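PDB 4IIW: Lmo1499 protein from Listeria monocytogenes, which probably acts as a lytic transglycosylase that cuts nascent peptidoglycan strands endolytically and thereby terminates their elongation. Local coordinates for residues G116-Q121 / P171-L176; L223-I228 / N290-G295; F246-A251 / D315-L320; P260-A265 / N285-N290. One frame throughout, in Å; residues are numbered along the deposited sequence.

Interaction 1 of 4, residues G116-Q121 / P171-L176; sequences GYTLDQ and PLEGYL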
loop_
_atom_site.group_PDB
_atom_site.type_symbol
_atom_site.label_atom_id
_atom_site.label_comp_id
_atom_site.label_asym_id
_atom_site.label_seq_id
_atom_site.Cartn_x
_atom_site.Cartn_y
_atom_site.Cartn_z
ATOM N N GLY B 116 45.227 -23.080 -4.393
ATOM C CA GLY B 116 44.228 -24.147 -4.459
ATOM C C GLY B 116 43.109 -23.900 -5.446
ATOM O O GLY B 116 42.101 -24.604 -5.431
ATOM N N TYR B 117 43.301 -22.908 -6.307
ATOM C CA TYR B 117 42.325 -22.561 -7.317
ATOM C C TYR B 117 42.601 -23.216 -8.661
ATOM O O TYR B 117 43.749 -23.338 -9.087
ATOM C CB TYR B 117 42.261 -21.037 -7.507
ATOM C CG TYR B 117 41.167 -20.360 -6.732
ATOM C CD1 TYR B 117 40.911 -20.712 -5.417
ATOM C CD2 TYR B 117 40.421 -19.318 -7.297
ATOM C CE1 TYR B 117 39.902 -20.087 -4.684
ATOM C CE2 TYR B 117 39.402 -18.674 -6.564
ATOM C CZ TYR B 117 39.153 -19.074 -5.256
ATOM O OH TYR B 117 38.171 -18.487 -4.490
ATOM N N THR B 118 41.515 -23.614 -9.320
ATOM C CA THR B 118 41.544 -24.210 -10.647
ATOM C C THR B 118 41.351 -23.108 -11.665
ATOM O O THR B 118 40.971 -21.992 -11.315
ATOM C CB THR B 118 40.372 -25.153 -10.821
ATOM O OG1 THR B 118 39.140 -24.399 -10.803
ATOM C CG2 THR B 118 40.357 -26.188 -9.698
ATOM N N LEU B 119 41.565 -23.413 -12.935
ATOM C CA LEU B 119 41.382 -22.393 -13.984
ATOM C C LEU B 119 39.930 -21.883 -14.009
ATOM O O LEU B 119 39.685 -20.724 -14.299
ATOM C CB LEU B 119 41.763 -22.925 -15.373
ATOM C CG LEU B 119 43.187 -23.437 -15.626
ATOM C CD1 LEU B 119 43.294 -23.909 -17.082
ATOM C CD2 LEU B 119 44.250 -22.392 -15.327
ATOM N N ASP B 120 38.969 -22.738 -13.683
ATOM C CA ASP B 120 37.562 -22.306 -13.712
ATOM C C ASP B 120 37.325 -21.174 -12.693
ATOM O O ASP B 120 36.677 -20.174 -12.996
ATOM C CB ASP B 120 36.600 -23.470 -13.435
ATOM C CG ASP B 120 35.261 -23.288 -14.130
ATOM O OD1 ASP B 120 35.216 -23.532 -15.362
ATOM O OD2 ASP B 120 34.256 -22.938 -13.461
ATOM N N GLN B 121 37.880 -21.353 -11.497
ATOM C CA GLN B 121 37.737 -20.385 -10.407
ATOM C C GLN B 121 38.505 -19.100 -10.705
ATOM O O GLN B 121 38.057 -18.001 -10.354
ATOM C CB GLN B 121 38.195 -21.009 -9.081
ATOM C CG GLN B 121 37.345 -22.194 -8.642
ATOM C CD GLN B 121 37.921 -22.975 -7.461
ATOM O OE1 GLN B 121 39.111 -23.253 -7.401
ATOM N NE2 GLN B 121 37.051 -23.376 -6.548
ATOM N N PRO B 171 45.439 -27.567 -20.487
ATOM C CA PRO B 171 46.885 -27.408 -20.546
ATOM C C PRO B 171 47.559 -26.530 -19.476
ATOM O O PRO B 171 48.573 -26.939 -18.931
ATOM C CB PRO B 171 47.097 -26.826 -21.934
ATOM C CG PRO B 171 45.989 -27.409 -22.725
ATOM C CD PRO B 171 44.824 -27.417 -21.817
ATOM N N LEU B 172 46.997 -25.361 -19.170
ATOM C CA LEU B 172 47.630 -24.431 -18.218
ATOM C C LEU B 172 47.176 -24.612 -16.773
ATOM O O LEU B 172 47.509 -23.803 -15.891
ATOM C CB LEU B 172 47.429 -22.977 -18.679
ATOM C CG LEU B 172 48.029 -22.651 -20.062
ATOM C CD1 LEU B 172 47.611 -21.268 -20.530
ATOM C CD2 LEU B 172 49.544 -22.740 -20.056
ATOM N N GLU B 173 46.432 -25.673 -16.503
ATOM C CA GLU B 173 45.989 -25.918 -15.134
ATOM C C GLU B 173 47.246 -25.967 -14.284
ATOM O O GLU B 173 48.169 -26.701 -14.589
ATOM C CB GLU B 173 45.210 -27.232 -15.036
ATOM C CG GLU B 173 44.491 -27.406 -13.723
ATOM C CD GLU B 173 43.248 -26.523 -13.600
ATOM O OE1 GLU B 173 42.241 -26.778 -14.306
ATOM O OE2 GLU B 173 43.263 -25.597 -12.765
ATOM N N GLY B 174 47.305 -25.135 -13.263
ATOM C CA GLY B 174 48.451 -25.084 -12.347
ATOM C C GLY B 174 49.530 -24.069 -12.681
ATOM O O GLY B 174 50.402 -23.785 -11.856
ATOM N N TYR B 175 49.468 -23.499 -13.881
ATOM C CA TYR B 175 50.492 -22.549 -14.341
ATOM C C TYR B 175 50.177 -21.059 -14.135
ATOM O O TYR B 175 50.982 -20.205 -14.456
ATOM C CB TYR B 175 50.828 -22.839 -15.793
ATOM C CG TYR B 175 51.584 -24.121 -15.979
ATOM C CD1 TYR B 175 50.925 -25.346 -16.078
ATOM C CD2 TYR B 175 52.964 -24.119 -16.066
ATOM C CE1 TYR B 175 51.637 -26.533 -16.262
ATOM C CE2 TYR B 175 53.682 -25.301 -16.248
ATOM C CZ TYR B 175 53.019 -26.501 -16.351
ATOM O OH TYR B 175 53.763 -27.659 -16.536
ATOM N N LEU B 176 49.015 -20.755 -13.577
ATOM C CA LEU B 176 48.643 -19.369 -13.252
ATOM C C LEU B 176 48.887 -19.167 -11.746
ATOM O O LEU B 176 48.130 -19.645 -10.912
ATOM C CB LEU B 176 47.190 -19.111 -13.640
ATOM C CG LEU B 176 46.929 -19.017 -15.153
ATOM C CD1 LEU B 176 47.514 -20.162 -15.918
ATOM C CD2 LEU B 176 45.435 -18.901 -15.406
#

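Interaction 2 of 4, residues L223-I228 / N290-G295; sequences LTMSSI and NGLPPG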
loop_
_atom_site.group_PDB
_atom_site.type_symbol
_atom_site.label_atom_id
_atom_site.label_comp_id
_atom_site.label_asym_id
_atom_site.label_seq_id
_atom_site.Cartn_x
_atom_site.Cartn_y
_atom_site.Cartn_z
ATOM N N LEU B 223 54.788 -29.221 -10.350
ATOM C CA LEU B 223 53.531 -28.539 -10.080
ATOM C C LEU B 223 52.396 -29.517 -9.851
ATOM O O LEU B 223 51.427 -29.185 -9.166
ATOM C CB LEU B 223 53.188 -27.546 -11.199
ATOM C CG LEU B 223 54.214 -26.413 -11.331
ATOM C CD1 LEU B 223 53.904 -25.553 -12.542
ATOM C CD2 LEU B 223 54.226 -25.590 -10.062
ATOM N N THR B 224 52.512 -30.729 -10.390
ATOM C CA THR B 224 51.482 -31.734 -10.176
ATOM C C THR B 224 51.476 -32.153 -8.697
ATOM O O THR B 224 50.413 -32.115 -8.022
ATOM C CB THR B 224 51.683 -32.927 -11.090
ATOM O OG1 THR B 224 51.568 -32.492 -12.454
ATOM C CG2 THR B 224 50.639 -33.996 -10.810
HETATM N N MSE B 225 52.649 -32.540 -8.183
HETATM C CA MSE B 225 52.761 -32.893 -6.756
HETATM C C MSE B 225 52.329 -31.782 -5.884
HETATM O O MSE B 225 51.611 -31.992 -4.924
HETATM C CB MSE B 225 54.187 -33.223 -6.320
HETATM C CG MSE B 225 54.392 -34.643 -6.016
HETATM SE SE MSE B 225 53.335 -35.289 -4.508
HETATM C CE MSE B 225 53.978 -37.096 -4.771
ATOM N N SER B 226 52.824 -30.597 -6.184
ATOM C CA SER B 226 52.483 -29.446 -5.379
ATOM C C SER B 226 50.974 -29.332 -5.250
ATOM O O SER B 226 50.485 -29.147 -4.149
ATOM C CB SER B 226 53.074 -28.168 -5.974
ATOM O OG SER B 226 54.484 -28.232 -5.946
ATOM N N SER B 227 50.247 -29.502 -6.358
ATOM C CA SER B 227 48.789 -29.341 -6.337
ATOM C C SER B 227 48.042 -30.393 -5.517
ATOM O O SER B 227 47.091 -30.053 -4.792
ATOM C CB SER B 227 48.200 -29.304 -7.753
ATOM O OG SER B 227 48.385 -30.538 -8.398
ATOM N N ILE B 228 48.435 -31.664 -5.636
ATOM C CA ILE B 228 47.745 -32.696 -4.872
ATOM C C ILE B 228 48.047 -32.488 -3.391
ATOM O O ILE B 228 47.212 -32.818 -2.533
ATOM C CB ILE B 228 48.036 -34.133 -5.358
ATOM C CG1 ILE B 228 49.471 -34.554 -5.125
ATOM C CG2 ILE B 228 47.739 -34.261 -6.832
ATOM C CD1 ILE B 228 49.736 -35.994 -5.580
ATOM N N ASN B 290 47.636 -45.678 -11.438
ATOM C CA ASN B 290 48.837 -45.483 -10.645
ATOM C C ASN B 290 49.557 -44.215 -11.104
ATOM O O ASN B 290 49.252 -43.666 -12.167
ATOM C CB ASN B 290 49.760 -46.684 -10.734
ATOM C CG ASN B 290 49.178 -47.916 -10.057
ATOM O OD1 ASN B 290 48.403 -48.675 -10.654
ATOM N ND2 ASN B 290 49.581 -48.139 -8.810
ATOM N N GLY B 291 50.493 -43.731 -10.294
ATOM C CA GLY B 291 51.271 -42.540 -10.643
ATOM C C GLY B 291 50.559 -41.245 -10.311
ATOM O O GLY B 291 49.529 -41.231 -9.639
ATOM N N LEU B 292 51.150 -40.139 -10.735
ATOM C CA LEU B 292 50.537 -38.841 -10.560
ATOM C C LEU B 292 49.539 -38.674 -11.689
ATOM O O LEU B 292 49.622 -39.380 -12.696
ATOM C CB LEU B 292 51.584 -37.732 -10.675
ATOM C CG LEU B 292 52.576 -37.537 -9.538
ATOM C CD1 LEU B 292 53.580 -36.448 -9.910
ATOM C CD2 LEU B 292 51.838 -37.180 -8.264
ATOM N N PRO B 293 48.598 -37.733 -11.540
ATOM C CA PRO B 293 47.702 -37.472 -12.664
ATOM C C PRO B 293 48.511 -36.824 -13.802
ATOM O O PRO B 293 49.660 -36.433 -13.587
ATOM C CB PRO B 293 46.672 -36.499 -12.103
ATOM C CG PRO B 293 47.056 -36.226 -10.681
ATOM C CD PRO B 293 48.372 -36.847 -10.395
ATOM N N PRO B 294 47.920 -36.697 -14.994
ATOM C CA PRO B 294 48.601 -36.135 -16.170
ATOM C C PRO B 294 49.089 -34.689 -16.022
ATOM O O PRO B 294 49.913 -34.235 -16.811
ATOM C CB PRO B 294 47.531 -36.204 -17.280
ATOM C CG PRO B 294 46.462 -37.073 -16.767
ATOM C CD PRO B 294 46.508 -36.996 -15.268
ATOM N N GLY B 295 48.538 -33.965 -15.059
ATOM C CA GLY B 295 48.925 -32.591 -14.787
ATOM C C GLY B 295 48.365 -32.157 -13.439
ATOM O O GLY B 295 47.685 -32.933 -12.764
#

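Interaction 3 of 4, residues F246-A251 / D315-L320; sequences FYNRLA and DYLYFL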
loop_
_atom_site.group_PDB
_atom_site.type_symbol
_atom_site.label_atom_id
_atom_site.label_comp_id
_atom_site.label_asym_id
_atom_site.label_seq_id
_atom_site.Cartn_x
_atom_site.Cartn_y
_atom_site.Cartn_z
ATOM N N PHE B 246 52.780 -39.498 -0.254
ATOM C CA PHE B 246 52.626 -39.664 -1.683
ATOM C C PHE B 246 53.872 -40.254 -2.319
ATOM O O PHE B 246 53.774 -41.209 -3.086
ATOM C CB PHE B 246 52.217 -38.373 -2.366
ATOM C CG PHE B 246 50.819 -37.915 -2.022
ATOM C CD1 PHE B 246 49.759 -38.814 -2.001
ATOM C CD2 PHE B 246 50.544 -36.574 -1.811
ATOM C CE1 PHE B 246 48.468 -38.393 -1.712
ATOM C CE2 PHE B 246 49.259 -36.152 -1.540
ATOM C CZ PHE B 246 48.218 -37.073 -1.488
ATOM N N TYR B 247 55.042 -39.722 -2.002
ATOM C CA TYR B 247 56.249 -40.302 -2.573
ATOM C C TYR B 247 56.368 -41.785 -2.174
ATOM O O TYR B 247 56.669 -42.642 -3.015
ATOM C CB TYR B 247 57.507 -39.493 -2.224
ATOM C CG TYR B 247 57.610 -38.193 -3.015
ATOM C CD1 TYR B 247 57.826 -38.212 -4.393
ATOM C CD2 TYR B 247 57.512 -36.950 -2.390
ATOM C CE1 TYR B 247 57.918 -37.029 -5.132
ATOM C CE2 TYR B 247 57.615 -35.759 -3.120
ATOM C CZ TYR B 247 57.813 -35.812 -4.489
ATOM O OH TYR B 247 57.910 -34.647 -5.226
ATOM N N ASN B 248 56.088 -42.094 -0.914
ATOM C CA ASN B 248 56.171 -43.471 -0.448
ATOM C C ASN B 248 55.273 -44.369 -1.271
ATOM O O ASN B 248 55.703 -45.437 -1.722
ATOM C CB ASN B 248 55.811 -43.592 1.031
ATOM C CG ASN B 248 56.871 -43.017 1.944
ATOM O OD1 ASN B 248 57.956 -42.660 1.503
ATOM N ND2 ASN B 248 56.567 -42.949 3.236
ATOM N N ARG B 249 54.033 -43.935 -1.484
ATOM C CA ARG B 249 53.082 -44.728 -2.274
ATOM C C ARG B 249 53.586 -44.915 -3.701
ATOM O O ARG B 249 53.512 -46.009 -4.290
ATOM C CB ARG B 249 51.702 -44.066 -2.308
ATOM C CG ARG B 249 50.991 -44.076 -0.972
ATOM C CD ARG B 249 49.497 -43.852 -1.130
ATOM N NE ARG B 249 48.780 -44.168 0.105
ATOM C CZ ARG B 249 47.475 -44.443 0.178
ATOM N NH1 ARG B 249 46.716 -44.465 -0.916
ATOM N NH2 ARG B 249 46.929 -44.730 1.353
ATOM N N LEU B 250 54.112 -43.826 -4.235
ATOM C CA LEU B 250 54.606 -43.790 -5.584
ATOM C C LEU B 250 55.741 -44.822 -5.736
ATOM O O LEU B 250 55.716 -45.648 -6.659
ATOM C CB LEU B 250 55.066 -42.361 -5.871
ATOM C CG LEU B 250 54.845 -41.742 -7.237
ATOM C CD1 LEU B 250 53.422 -41.963 -7.688
ATOM C CD2 LEU B 250 55.165 -40.241 -7.158
ATOM N N ALA B 251 56.694 -44.815 -4.803
ATOM C CA ALA B 251 57.835 -45.746 -4.846
ATOM C C ALA B 251 57.430 -47.205 -4.617
ATOM O O ALA B 251 58.143 -48.113 -5.031
ATOM C CB ALA B 251 58.899 -45.347 -3.819
ATOM N N ASP B 315 58.059 -43.458 7.102
ATOM C CA ASP B 315 57.417 -44.723 6.750
ATOM C C ASP B 315 55.888 -44.627 6.674
ATOM O O ASP B 315 55.202 -45.647 6.668
ATOM C CB ASP B 315 57.799 -45.781 7.790
ATOM C CG ASP B 315 59.289 -46.016 7.856
ATOM O OD1 ASP B 315 59.931 -46.027 6.784
ATOM O OD2 ASP B 315 59.816 -46.208 8.974
ATOM N N TYR B 316 55.345 -43.418 6.601
ATOM C CA TYR B 316 53.894 -43.265 6.565
ATOM C C TYR B 316 53.355 -43.491 5.154
ATOM O O TYR B 316 53.939 -43.042 4.181
ATOM C CB TYR B 316 53.471 -41.899 7.130
ATOM C CG TYR B 316 53.946 -41.673 8.563
ATOM C CD1 TYR B 316 53.396 -42.393 9.625
ATOM C CD2 TYR B 316 54.934 -40.731 8.853
ATOM C CE1 TYR B 316 53.827 -42.191 10.934
ATOM C CE2 TYR B 316 55.372 -40.522 10.166
ATOM C CZ TYR B 316 54.815 -41.255 11.198
ATOM O OH TYR B 316 55.246 -41.047 12.493
ATOM N N LEU B 317 52.251 -44.224 5.064
ATOM C CA LEU B 317 51.613 -44.541 3.789
ATOM C C LEU B 317 50.133 -44.137 3.758
ATOM O O LEU B 317 49.483 -44.266 2.718
ATOM C CB LEU B 317 51.725 -46.044 3.507
ATOM C CG LEU B 317 53.138 -46.631 3.381
ATOM C CD1 LEU B 317 53.096 -48.142 3.216
ATOM C CD2 LEU B 317 53.854 -45.995 2.217
ATOM N N TYR B 318 49.599 -43.671 4.889
ATOM C CA TYR B 318 48.196 -43.243 4.974
ATOM C C TYR B 318 48.062 -41.946 5.788
ATOM O O TYR B 318 48.913 -41.627 6.617
ATOM C CB TYR B 318 47.342 -44.329 5.638
ATOM C CG TYR B 318 47.408 -45.686 4.974
ATOM C CD1 TYR B 318 46.478 -46.062 4.007
ATOM C CD2 TYR B 318 48.396 -46.605 5.327
ATOM C CE1 TYR B 318 46.543 -47.309 3.392
ATOM C CE2 TYR B 318 48.468 -47.855 4.725
ATOM C CZ TYR B 318 47.543 -48.201 3.760
ATOM O OH TYR B 318 47.629 -49.440 3.169
ATOM N N PHE B 319 46.996 -41.198 5.549
ATOM C CA PHE B 319 46.745 -39.998 6.328
ATOM C C PHE B 319 45.267 -39.698 6.349
ATOM O O PHE B 319 44.553 -39.996 5.395
ATOM C CB PHE B 319 47.550 -38.795 5.814
ATOM C CG PHE B 319 47.181 -38.336 4.424
ATOM C CD1 PHE B 319 46.172 -37.403 4.229
ATOM C CD2 PHE B 319 47.874 -38.803 3.316
ATOM C CE1 PHE B 319 45.842 -36.960 2.951
ATOM C CE2 PHE B 319 47.549 -38.368 2.042
ATOM C CZ PHE B 319 46.529 -37.442 1.860
ATOM N N LEU B 320 44.811 -39.138 7.463
ATOM C CA LEU B 320 43.412 -38.776 7.622
ATOM C C LEU B 320 43.286 -37.499 8.442
ATOM O O LEU B 320 43.901 -37.371 9.502
ATOM C CB LEU B 320 42.635 -39.903 8.303
ATOM C CG LEU B 320 41.117 -39.696 8.388
ATOM C CD1 LEU B 320 40.510 -39.550 6.991
ATOM C CD2 LEU B 320 40.469 -40.849 9.146
#

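Interaction 4 of 4, residues P260-A265 / N285-N290; sequences PTVLYA and NTYKNN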
loop_
_atom_site.group_PDB
_atom_site.type_symbol
_atom_site.label_atom_id
_atom_site.label_comp_id
_atom_site.label_asym_id
_atom_site.label_seq_id
_atom_site.Cartn_x
_atom_site.Cartn_y
_atom_site.Cartn_z
ATOM N N PRO B 260 40.662 -35.030 -4.014
ATOM C CA PRO B 260 40.687 -33.848 -4.849
ATOM C C PRO B 260 40.924 -34.143 -6.328
ATOM O O PRO B 260 40.418 -33.396 -7.181
ATOM C CB PRO B 260 41.846 -33.042 -4.264
ATOM C CG PRO B 260 41.828 -33.363 -2.838
ATOM C CD PRO B 260 41.449 -34.835 -2.779
ATOM N N THR B 261 41.685 -35.199 -6.641
ATOM C CA THR B 261 41.936 -35.524 -8.045
ATOM C C THR B 261 40.670 -36.092 -8.660
ATOM O O THR B 261 40.406 -35.879 -9.842
ATOM C CB THR B 261 43.150 -36.479 -8.272
ATOM O OG1 THR B 261 42.893 -37.782 -7.723
ATOM C CG2 THR B 261 44.429 -35.879 -7.678
ATOM N N VAL B 262 39.884 -36.812 -7.859
ATOM C CA VAL B 262 38.610 -37.342 -8.335
ATOM C C VAL B 262 37.644 -36.174 -8.621
ATOM O O VAL B 262 36.999 -36.127 -9.673
ATOM C CB VAL B 262 37.987 -38.326 -7.326
ATOM C CG1 VAL B 262 36.542 -38.651 -7.712
ATOM C CG2 VAL B 262 38.828 -39.580 -7.234
ATOM N N LEU B 263 37.560 -35.229 -7.689
ATOM C CA LEU B 263 36.691 -34.071 -7.864
ATOM C C LEU B 263 37.117 -33.269 -9.092
ATOM O O LEU B 263 36.274 -32.815 -9.865
ATOM C CB LEU B 263 36.694 -33.176 -6.614
ATOM C CG LEU B 263 36.136 -33.767 -5.312
ATOM C CD1 LEU B 263 36.270 -32.761 -4.186
ATOM C CD2 LEU B 263 34.677 -34.228 -5.460
ATOM N N TYR B 264 38.422 -33.095 -9.276
ATOM C CA TYR B 264 38.903 -32.362 -10.431
ATOM C C TYR B 264 38.544 -33.113 -11.718
ATOM O O TYR B 264 38.202 -32.491 -12.727
ATOM C CB TYR B 264 40.398 -32.106 -10.354
ATOM C CG TYR B 264 40.893 -31.335 -11.544
ATOM C CD1 TYR B 264 40.737 -29.951 -11.613
ATOM C CD2 TYR B 264 41.495 -31.986 -12.618
ATOM C CE1 TYR B 264 41.182 -29.230 -12.716
ATOM C CE2 TYR B 264 41.937 -31.275 -13.725
ATOM C CZ TYR B 264 41.780 -29.900 -13.767
ATOM O OH TYR B 264 42.219 -29.210 -14.856
ATOM N N ALA B 265 38.608 -34.441 -11.671
ATOM C CA ALA B 265 38.242 -35.278 -12.813
ATOM C C ALA B 265 36.814 -34.972 -13.265
ATOM O O ALA B 265 36.542 -34.892 -14.468
ATOM C CB ALA B 265 38.372 -36.750 -12.455
ATOM N N ASN B 285 41.767 -39.683 -12.243
ATOM C CA ASN B 285 41.289 -40.484 -11.125
ATOM C C ASN B 285 42.391 -41.355 -10.515
ATOM O O ASN B 285 42.710 -42.447 -11.034
ATOM C CB ASN B 285 40.148 -41.371 -11.592
ATOM C CG ASN B 285 39.583 -42.196 -10.488
ATOM O OD1 ASN B 285 40.048 -42.113 -9.352
ATOM N ND2 ASN B 285 38.567 -43.008 -10.802
ATOM N N THR B 286 42.947 -40.892 -9.396
ATOM C CA THR B 286 44.040 -41.605 -8.731
ATOM C C THR B 286 43.595 -42.825 -7.930
ATOM O O THR B 286 44.412 -43.468 -7.279
ATOM C CB THR B 286 44.870 -40.677 -7.854
ATOM O OG1 THR B 286 44.016 -40.030 -6.896
ATOM C CG2 THR B 286 45.574 -39.628 -8.728
ATOM N N TYR B 287 42.300 -43.124 -7.959
ATOM C CA TYR B 287 41.786 -44.352 -7.369
ATOM C C TYR B 287 41.860 -45.471 -8.410
ATOM O O TYR B 287 41.961 -46.643 -8.052
ATOM C CB TYR B 287 40.345 -44.183 -6.898
ATOM C CG TYR B 287 40.219 -43.523 -5.552
ATOM C CD1 TYR B 287 40.322 -42.146 -5.416
ATOM C CD2 TYR B 287 39.987 -44.283 -4.407
ATOM C CE1 TYR B 287 40.207 -41.542 -4.180
ATOM C CE2 TYR B 287 39.863 -43.689 -3.166
ATOM C CZ TYR B 287 39.977 -42.317 -3.057
ATOM O OH TYR B 287 39.865 -41.719 -1.822
ATOM N N LYS B 288 41.817 -45.097 -9.691
ATOM C CA LYS B 288 41.860 -46.062 -10.803
ATOM C C LYS B 288 43.159 -46.111 -11.606
ATOM O O LYS B 288 43.298 -46.936 -12.475
ATOM C CB LYS B 288 40.696 -45.810 -11.770
ATOM C CG LYS B 288 39.356 -46.313 -11.241
ATOM C CD LYS B 288 38.320 -46.445 -12.357
ATOM C CE LYS B 288 37.052 -47.162 -11.868
ATOM N NZ LYS B 288 37.275 -48.572 -11.422
ATOM N N ASN B 289 44.104 -45.236 -11.315
ATOM C CA ASN B 289 45.359 -45.185 -12.065
ATOM C C ASN B 289 46.526 -45.009 -11.143
ATOM O O ASN B 289 46.425 -44.265 -10.164
ATOM C CB ASN B 289 45.341 -43.981 -12.999
ATOM C CG ASN B 289 44.271 -44.077 -14.050
ATOM O OD1 ASN B 289 44.368 -44.881 -14.958
ATOM N ND2 ASN B 289 43.264 -43.234 -13.949
ATOM N N ASN B 290 47.636 -45.678 -11.438
ATOM C CA ASN B 290 48.837 -45.483 -10.645
ATOM C C ASN B 290 49.557 -44.215 -11.104
ATOM O O ASN B 290 49.252 -43.666 -12.167
ATOM C CB ASN B 290 49.760 -46.684 -10.734
ATOM C CG ASN B 290 49.178 -47.916 -10.057
ATOM O OD1 ASN B 290 48.403 -48.675 -10.654
ATOM N ND2 ASN B 290 49.581 -48.139 -8.810
#

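Interaction 1 of 4, residues G116-Q121 / P171-L176
The first residue of a helix, Leu119, is met here by a carboxylate from a distant loop: its backbone N donates to Glu173 OE2 over 2.8 Å. The N-H of Leu119 comes in on the syn side of the carboxylate, 20° out of its plane, and the bond is clearly bent (139°). Glu173 gets there by a turn in its chain: CG stands anti to the backbone N (chi1 -168°), and a bend at chi2 carries the carboxylate back over the helix start. Its other oxygen, OE1, is hydrogen-bonded to Tyr264, so both ends of the carboxylate are held in a buried setting. Lying at the N-terminal end of the helix, the carboxylate would probably be stabilised by the partial positive charge there. The helix beginning at 119 has its own cap as well. Thr118 is the N-cap and forms a capping box with Gln121, in which Thr118 N reaches Gln121 OE1 at 3.1 Å and Gln121 N returns a weak bond to Thr118 OG1. In loop 171-176, a type II beta turn from Leu172 to Tyr175 presents Glu173. The side chains of Leu119 and Glu173 pass each other in opposite senses, with Leu119 CG 3.6 Å from Glu173 OE2. Leu119 CD2 lies 3.6 Å from Leu172 O and 3.7 Å from Leu176 CD2, the Leu119 and Leu176 side chains crossing at about a right angle, while Met142 of helix 135-143 touches both Leu119 and Leu176.

Interaction 2 of 4, residues L223-I228 / N290-G295
Leu292 and Pro293 lie against one side of the helix that carries Thr224 and Ile228, and the join is made by apolar contact. Each methyl of Leu292 has its own work. CD1 sits 3.9 Å from Thr224 CG2, whereas CD2 comes within 3.6 Å of Ile228 CD1 and meets the end of selenomethionine Met225, whose CE is 4.1 Å away. The Leu292 side chain crosses those of Met225 and Ile228 roughly at right angles. Thr224 points its methyl at the loop because CG2 is anti to the backbone N, while OG1 lies beside that N (chi1 -62°). The same CG2 rests 3.7 Å from Pro293 CD, the two side chains passing each other in opposite senses, and Ile228 CG2 adds a looser touch on the proline ring.

Polar groups play a different part, for no hydrogen bond joins the two segments. Thr224 OG1 comes within 3.4 Å of Gly295 C in simple contact, its own bond being to His220 O in the preceding turn. Ser227 OG donates to Thr224 O at 2.6 Å, a carbonyl that also accepts the helical bond from Ile228 N. Just beyond the loop segment, Ile297 is hydrogen-bonded to the same Ser227 hydroxyl, and His220 also reaches Pro294 O.

Loop 290-295 thus covers helix 219-232, which ends at Glu232, predicted to matter for catalysis. Phe246 of helix 239-251 packs on Met225 and Ile228, Thr261 of helix 259-265 touches Ile228 and Pro293, and helix 302-309 meets Met225 through Ala308.

Interaction 3 of 4, residues F246-A251 / D315-L320
Leu317 O is gripped by two nitrogens of one side chain: Arg249 NE at 2.7 Å and Arg249 NH2 at 2.9 Å. The guanidinium approaches side-on, with the oxygen 2° out of its plane, so the pair of bonds limits how the group can turn. The Arg249 chain is extended from CG to NE, long enough to cross from the helix to the segment leading into strand 318-321. Its remaining nitrogen, NH1, is tied to Arg255 O and Gln257 OE1. At the preceding residue, Asn248 ND2 donates to Tyr316 O (2.8 Å) and also to Ser314 O, while Asn248 CB packs on Leu317 CD2.

Helix 239-251 is thereby fastened by side chain to backbone just where a beta-hairpin begins, since strand 318-321 pairs antiparallel with strand 328-331. The Tyr318 ring stands nearly upright to the guanidinium, the planes 81° apart, and Arg249 NH2 approaches its CD1 and CE1 side.

Farther along the strand, Phe319 turns an edge to the face of Phe246 in an offset T-shaped pair, with ring centroids 5.6 Å apart and planes at 85°. Phe319 also touches Glu232, predicted to be important for catalysis, and Phe330 of the partner strand.

Interaction 4 of 4, residues P260-A265 / N285-N290
Thr261 and Thr286 both set OG1 between the backbone N and the carbonyl carbon (chi1 66° and 56°), which brings their hydroxyl oxygens together across the contact. Thr286 OG1 donates to Thr261 OG1 over 2.6 Å. The bond belongs to a linked set that returns to Thr258, whose N is hydrogen-bonded to Thr286 OG1 and whose O is hydrogen-bonded to Thr261 OG1. The side chains cross at about a right angle, leaving Thr286 CG2 3.4 Å from Thr261 OG1.

Beside this polar pair, Val262 CG2 rests against two neighbouring groups of the loop. It lies 3.5 Å from Asn285 OD1 and equally close to Tyr287 CD1. The tyrosine OH is hydrogen-bonded to OD1 of Asp259, the first residue of the same helix.

Asn285 OD1 also accepts from Tyr287 N at 2.8 Å, the donor standing well above the carbonyl plane. The loop is further supported by Asn285 ND2, hydrogen-bonded to Leu278 O and Val280 O, and by Asn285 O, which receives Lys288 N and Asn289 ND2 from opposite faces. The OD1 bond makes an Asx turn, which shapes loop 285-290 against helix 259-265, with the Tyr287 side chain about 7 Å from that of Glu232, predicted to be important for catalysis.

Interaction 1 closes before the others open, whereas interactions 2 and 3 alternate along the chain and interaction 4 is nested inside the loops that both close. Interactions 2 and 4 have centres about 10 Å apart and share Asn290, so one long loop after helix 275-278 serves helix 259-265 and then helix 219-232. Helices 219-232 and 239-251, consecutive in the chain, bring interactions 2 and 3 into touch, with centres about 14 Å apart. Interaction 1, centred about 13 Å from interaction 2 and 17 Å from interaction 4, joins them through Leu223 packing on Tyr175 and the hydrogen bond of Tyr264 with Glu173. Interactions 2, 3 and 4 lie around Glu232, predicted to be important for catalysis.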